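Regulatory protein of LacI family (Chloroflexus aggregans, PDB 3BBL) probably acts as a LacI-family transcriptional regulator whose periplasmic-binding-protein-like core senses a small-molecule effector. Local coordinates at residues 108-113 and 140-145; 129-134 and 192-197. All blocks are in the same frame, centred on the assembly; numbering follows the deposited sequence.

Overall arrangement
Both contacts belong to the subdomain built on strands 128-132, 163-165, 191-194, 219-223 and 237-240. Contact 1 pairs the starts of helices 109-123 and 138-153, while contact 2 joins two neighbouring parallel strands of the sheet. Their centres lie about 11 Å apart, and their segments alternate along the chain, strand 128-132 lying between the two helices and helix 138-153 between the two strands. Arg143 ties them together: its NH1 is 2.8 Å from Leu195 O, a weak hydrogen bond, and 3.4 Å from Trp133 CH2. Gly140 also approaches the indole, with CA 3.7 Å from Trp133 CE3. In family relatives, residues at such strand ends line the effector cleft between the subdomains.

Contact 1. Residues 108-113 and 140-145; sequences DGTAGT and GNDRLQ
The hydroxyls of Thr110 and Thr113 meet the backbone carbonyl groups of Asp142 and Arg143, each from a different direction. Thr113 OG1 lies in the carbonyl plane of Arg143, on a lone pair, and gives its hydrogen to Arg143 O at 2.6 Å. Thr110 OG1 instead comes from above the carbonyl plane of Asp142, 38° out of it, and donates to Asp142 O at 2.7 Å. The same oxygen also receives a CA-H...O contact from Thr110 CA, at 3.2 Å. At the carboxylate of Asp142, OD2 comes no closer than 3.8 Å to Thr110 OG1; Arg95 forms a long, weak ion pair with this group. The hydroxyl of Thr113 sits between its own backbone N and carbonyl carbon (chi1 52°), and the side chains of Thr113 and Arg143 cross at about a right angle, Thr113 CG2 lying 3.8 Å from Arg143 CB. The axes of the short segments 109-113 and 140-145 approach to 6.7 Å at a crossing angle of -37°, within the alpha/beta fold of a periplasmic-binding-protein-like subdomain; Thr113 and Arg143 both touch Phe223 of strand 219-223. Gly109 permits the close approach: without a side chain, it brings its CA to within 4.2 Å of Arg143 CG. The arginine then runs extended from CG to NE to reach Trp133 and a long, weak ion pair with Asp224. Asp108 N-caps helix 109-123, its OD1 accepting from Ala111 N, which meets it from above the carboxylate plane.

Contact 2. Residues 129-134 and 192-197; sequences AILAWP and IMTLND
Ala129 opens the pairing: its O accepts from Met193 N at 2.9 Å, while Ala129 CB rests against Ile192 CG1. Ile130 turns to the other side of the sheet, where it lies alongside Met193, a selenomethionine, both pointing the same way. Ile130 CG1 is anti to the backbone N (chi1 -176°), which carries CD1 forward to Leu195 CD2 at 4.0 Å; Ile130 also packs on Leu144 and Tyr147 of helix 138-153. Leu131 is held by backbone bonds at both ends: its N donates to Met193 O at 2.8 Å, and its O takes the bond of Leu195 N, longer and more bent at 3.1 Å. Its side chain returns to the face of Ala129, with CD1 beside Thr194 CG2 at 3.6 Å and CG against Ile192 CG2, facing helices 170-181 and 197-209. At Ala132 the backbones draw apart, and Leu195 packs against this residue, its CG 3.7 Å from Ala132 CA. Trp133 then lays one indole face over Leu195 CB, a CH-pi contact 3.7 Å from the centroid of the five-membered ring and 22° off its normal. Asn196 CB lies at the ring's edge, beside CZ2. Neighbouring parallel strands with helices on both faces, running out into loops at their C-terminal ends, are typical of the Rossmann-like subdomains of periplasmic binding proteins and LacI-family regulators.

Contact 1. Residues 108-113 and 140-145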
loop_
_atom_site.group_PDB
_atom_site.type_symbol
_atom_site.label_atom_id
_atom_site.label_comp_id
_atom_site.label_asym_id
_atom_site.label_seq_id
_atom_site.Cartn_x
_atom_site.Cartn_y
_atom_site.Cartn_z
ATOM N N ASP A 108 2.136 -9.584 18.709
ATOM C CA ASP A 108 1.332 -9.617 19.927
ATOM C C ASP A 108 0.261 -8.515 19.860
ATOM O O ASP A 108 0.446 -7.426 20.403
ATOM C CB ASP A 108 2.230 -9.404 21.155
ATOM C CG ASP A 108 1.514 -9.697 22.467
ATOM O OD1 ASP A 108 0.265 -9.689 22.492
ATOM O OD2 ASP A 108 2.209 -9.922 23.482
ATOM N N GLY A 109 -0.846 -8.808 19.181
ATOM C CA GLY A 109 -1.925 -7.846 19.058
ATOM C C GLY A 109 -2.425 -7.363 20.410
ATOM O O GLY A 109 -2.594 -6.162 20.636
ATOM N N THR A 110 -2.662 -8.305 21.316
ATOM C CA THR A 110 -3.138 -7.986 22.653
ATOM C C THR A 110 -2.284 -6.909 23.324
ATOM O O THR A 110 -2.806 -5.921 23.843
ATOM C CB THR A 110 -3.154 -9.260 23.536
ATOM O OG1 THR A 110 -4.068 -10.202 22.968
ATOM C CG2 THR A 110 -3.587 -8.951 24.967
ATOM N N ALA A 111 -0.970 -7.098 23.306
ATOM C CA ALA A 111 -0.056 -6.144 23.920
ATOM C C ALA A 111 -0.166 -4.764 23.261
ATOM O O ALA A 111 0.023 -3.735 23.913
ATOM C CB ALA A 111 1.372 -6.656 23.826
ATOM N N GLY A 112 -0.477 -4.758 21.966
ATOM C CA GLY A 112 -0.608 -3.512 21.236
ATOM C C GLY A 112 -1.740 -2.646 21.743
ATOM O O GLY A 112 -1.535 -1.485 22.072
ATOM N N THR A 113 -2.941 -3.208 21.802
ATOM C CA THR A 113 -4.104 -2.473 22.274
ATOM C C THR A 113 -4.001 -2.172 23.770
ATOM O O THR A 113 -4.392 -1.101 24.215
ATOM C CB THR A 113 -5.386 -3.255 22.006
ATOM O OG1 THR A 113 -5.253 -4.578 22.539
ATOM C CG2 THR A 113 -5.639 -3.362 20.527
ATOM N N GLY A 140 -8.926 -10.171 15.652
ATOM C CA GLY A 140 -9.838 -9.256 16.311
ATOM C C GLY A 140 -9.943 -9.534 17.798
ATOM O O GLY A 140 -9.910 -8.612 18.612
ATOM N N ASN A 141 -10.067 -10.806 18.162
ATOM C CA ASN A 141 -10.169 -11.164 19.565
ATOM C C ASN A 141 -8.883 -10.860 20.307
ATOM O O ASN A 141 -8.918 -10.449 21.458
ATOM C CB ASN A 141 -10.521 -12.640 19.720
ATOM C CG ASN A 141 -11.851 -12.976 19.110
ATOM O OD1 ASN A 141 -12.766 -12.155 19.110
ATOM N ND2 ASN A 141 -11.975 -14.191 18.589
ATOM N N ASP A 142 -7.741 -11.053 19.655
ATOM C CA ASP A 142 -6.473 -10.766 20.316
ATOM C C ASP A 142 -6.398 -9.290 20.658
ATOM O O ASP A 142 -6.100 -8.913 21.789
ATOM C CB ASP A 142 -5.282 -11.128 19.424
ATOM C CG ASP A 142 -4.944 -12.599 19.473
ATOM O OD1 ASP A 142 -5.508 -13.373 18.675
ATOM O OD2 ASP A 142 -4.116 -12.981 20.322
ATOM N N ARG A 143 -6.679 -8.459 19.665
ATOM C CA ARG A 143 -6.636 -7.020 19.854
ATOM C C ARG A 143 -7.687 -6.527 20.847
ATOM O O ARG A 143 -7.415 -5.646 21.651
ATOM C CB ARG A 143 -6.790 -6.326 18.504
ATOM C CG ARG A 143 -5.619 -6.622 17.569
ATOM C CD ARG A 143 -5.794 -5.976 16.209
ATOM N NE ARG A 143 -4.693 -6.305 15.325
ATOM C CZ ARG A 143 -4.621 -5.937 14.051
ATOM N NH1 ARG A 143 -5.587 -5.218 13.495
ATOM N NH2 ARG A 143 -3.574 -6.291 13.332
ATOM N N LEU A 144 -8.880 -7.103 20.800
ATOM C CA LEU A 144 -9.927 -6.711 21.723
ATOM C C LEU A 144 -9.539 -7.088 23.149
ATOM O O LEU A 144 -9.831 -6.353 24.098
ATOM C CB LEU A 144 -11.246 -7.385 21.353
ATOM C CG LEU A 144 -12.406 -7.129 22.319
ATOM C CD1 LEU A 144 -12.609 -5.640 22.525
ATOM C CD2 LEU A 144 -13.665 -7.772 21.770
ATOM N N GLN A 145 -8.863 -8.226 23.289
ATOM C CA GLN A 145 -8.436 -8.724 24.593
ATOM C C GLN A 145 -7.561 -7.715 25.334
ATOM O O GLN A 145 -7.719 -7.519 26.542
ATOM C CB GLN A 145 -7.688 -10.056 24.418
ATOM C CG GLN A 145 -7.321 -10.784 25.709
ATOM C CD GLN A 145 -8.515 -10.998 26.627
ATOM O OE1 GLN A 145 -9.587 -11.446 26.194
ATOM N NE2 GLN A 145 -8.333 -10.688 27.906
#

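Contact 2. Residues 129-134 and 192-197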
loop_
_atom_site.group_PDB
_atom_site.type_symbol
_atom_site.label_atom_id
_atom_site.label_comp_id
_atom_site.label_asym_id
_atom_site.label_seq_id
_atom_site.Cartn_x
_atom_site.Cartn_y
_atom_site.Cartn_z
ATOM N N ALA A 129 -14.058 3.885 24.324
ATOM C CA ALA A 129 -14.789 2.925 23.530
ATOM C C ALA A 129 -13.849 2.277 22.513
ATOM O O ALA A 129 -12.720 2.746 22.295
ATOM C CB ALA A 129 -15.940 3.629 22.815
ATOM N N ILE A 130 -14.325 1.206 21.885
ATOM C CA ILE A 130 -13.527 0.517 20.883
ATOM C C ILE A 130 -14.358 0.024 19.695
ATOM O O ILE A 130 -15.469 -0.494 19.853
ATOM C CB ILE A 130 -12.764 -0.687 21.520
ATOM C CG1 ILE A 130 -11.847 -1.338 20.483
ATOM C CG2 ILE A 130 -13.763 -1.691 22.121
ATOM C CD1 ILE A 130 -10.992 -2.456 21.053
ATOM N N LEU A 131 -13.812 0.222 18.504
ATOM C CA LEU A 131 -14.442 -0.225 17.276
ATOM C C LEU A 131 -13.739 -1.547 16.971
ATOM O O LEU A 131 -12.614 -1.578 16.480
ATOM C CB LEU A 131 -14.214 0.807 16.170
ATOM C CG LEU A 131 -14.670 2.219 16.563
ATOM C CD1 LEU A 131 -14.607 3.139 15.351
ATOM C CD2 LEU A 131 -16.081 2.171 17.127
ATOM N N ALA A 132 -14.409 -2.644 17.295
ATOM C CA ALA A 132 -13.842 -3.973 17.118
ATOM C C ALA A 132 -14.422 -4.764 15.947
ATOM O O ALA A 132 -15.295 -4.285 15.219
ATOM C CB ALA A 132 -14.005 -4.756 18.411
ATOM N N TRP A 133 -13.933 -5.991 15.790
ATOM C CA TRP A 133 -14.363 -6.867 14.708
ATOM C C TRP A 133 -15.250 -8.006 15.207
ATOM O O TRP A 133 -15.419 -8.190 16.410
ATOM C CB TRP A 133 -13.131 -7.447 13.999
ATOM C CG TRP A 133 -12.260 -6.428 13.346
ATOM C CD1 TRP A 133 -12.611 -5.162 12.987
ATOM C CD2 TRP A 133 -10.900 -6.602 12.921
ATOM N NE1 TRP A 133 -11.559 -4.534 12.368
ATOM C CE2 TRP A 133 -10.496 -5.395 12.313
ATOM C CE3 TRP A 133 -9.988 -7.663 12.993
ATOM C CZ2 TRP A 133 -9.213 -5.215 11.777
ATOM C CZ3 TRP A 133 -8.712 -7.483 12.461
ATOM C CH2 TRP A 133 -8.339 -6.267 11.862
ATOM N N PRO A 134 -15.828 -8.791 14.279
ATOM C CA PRO A 134 -16.697 -9.916 14.647
ATOM C C PRO A 134 -15.985 -10.930 15.533
ATOM O O PRO A 134 -14.758 -10.984 15.558
ATOM C CB PRO A 134 -17.092 -10.497 13.295
ATOM C CG PRO A 134 -17.099 -9.300 12.410
ATOM C CD PRO A 134 -15.828 -8.598 12.817
ATOM N N ILE A 192 -11.506 6.810 21.647
ATOM C CA ILE A 192 -11.886 5.656 20.854
ATOM C C ILE A 192 -10.680 4.921 20.290
ATOM O O ILE A 192 -9.807 5.517 19.664
ATOM C CB ILE A 192 -12.815 6.073 19.689
ATOM C CG1 ILE A 192 -14.141 6.590 20.254
ATOM C CG2 ILE A 192 -13.074 4.894 18.764
ATOM C CD1 ILE A 192 -15.122 7.082 19.210
HETATM N N MSE A 193 -10.641 3.616 20.534
HETATM C CA MSE A 193 -9.587 2.737 20.036
HETATM C C MSE A 193 -10.206 1.984 18.844
HETATM O O MSE A 193 -11.336 1.509 18.930
HETATM C CB MSE A 193 -9.189 1.763 21.158
HETATM C CG MSE A 193 -8.277 0.623 20.771
HETATM SE SE MSE A 193 -6.394 1.144 20.820
HETATM C CE MSE A 193 -5.894 0.651 18.989
ATOM N N THR A 194 -9.494 1.886 17.726
ATOM C CA THR A 194 -10.032 1.159 16.569
ATOM C C THR A 194 -9.117 -0.012 16.192
ATOM O O THR A 194 -7.914 0.022 16.466
ATOM C CB THR A 194 -10.212 2.090 15.341
ATOM O OG1 THR A 194 -8.936 2.518 14.857
ATOM C CG2 THR A 194 -11.032 3.299 15.724
ATOM N N LEU A 195 -9.668 -1.049 15.566
ATOM C CA LEU A 195 -8.838 -2.197 15.210
ATOM C C LEU A 195 -8.001 -2.083 13.947
ATOM O O LEU A 195 -7.225 -2.986 13.645
ATOM C CB LEU A 195 -9.661 -3.483 15.190
ATOM C CG LEU A 195 -10.164 -3.887 16.586
ATOM C CD1 LEU A 195 -10.431 -5.394 16.620
ATOM C CD2 LEU A 195 -9.145 -3.515 17.648
ATOM N N ASN A 196 -8.173 -0.993 13.204
ATOM C CA ASN A 196 -7.352 -0.707 12.030
ATOM C C ASN A 196 -7.484 0.780 11.733
ATOM O O ASN A 196 -8.405 1.424 12.225
ATOM C CB ASN A 196 -7.695 -1.609 10.821
ATOM C CG ASN A 196 -8.946 -1.201 10.080
ATOM O OD1 ASN A 196 -9.360 -1.895 9.152
ATOM N ND2 ASN A 196 -9.552 -0.098 10.466
ATOM N N ASP A 197 -6.547 1.338 10.976
ATOM C CA ASP A 197 -6.580 2.762 10.687
ATOM C C ASP A 197 -7.737 3.190 9.808
ATOM O O ASP A 197 -8.215 4.324 9.911
ATOM C CB ASP A 197 -5.261 3.214 10.067
ATOM C CG ASP A 197 -4.092 3.083 11.020
ATOM O OD1 ASP A 197 -4.307 3.024 12.244
ATOM O OD2 ASP A 197 -2.950 3.062 10.545
#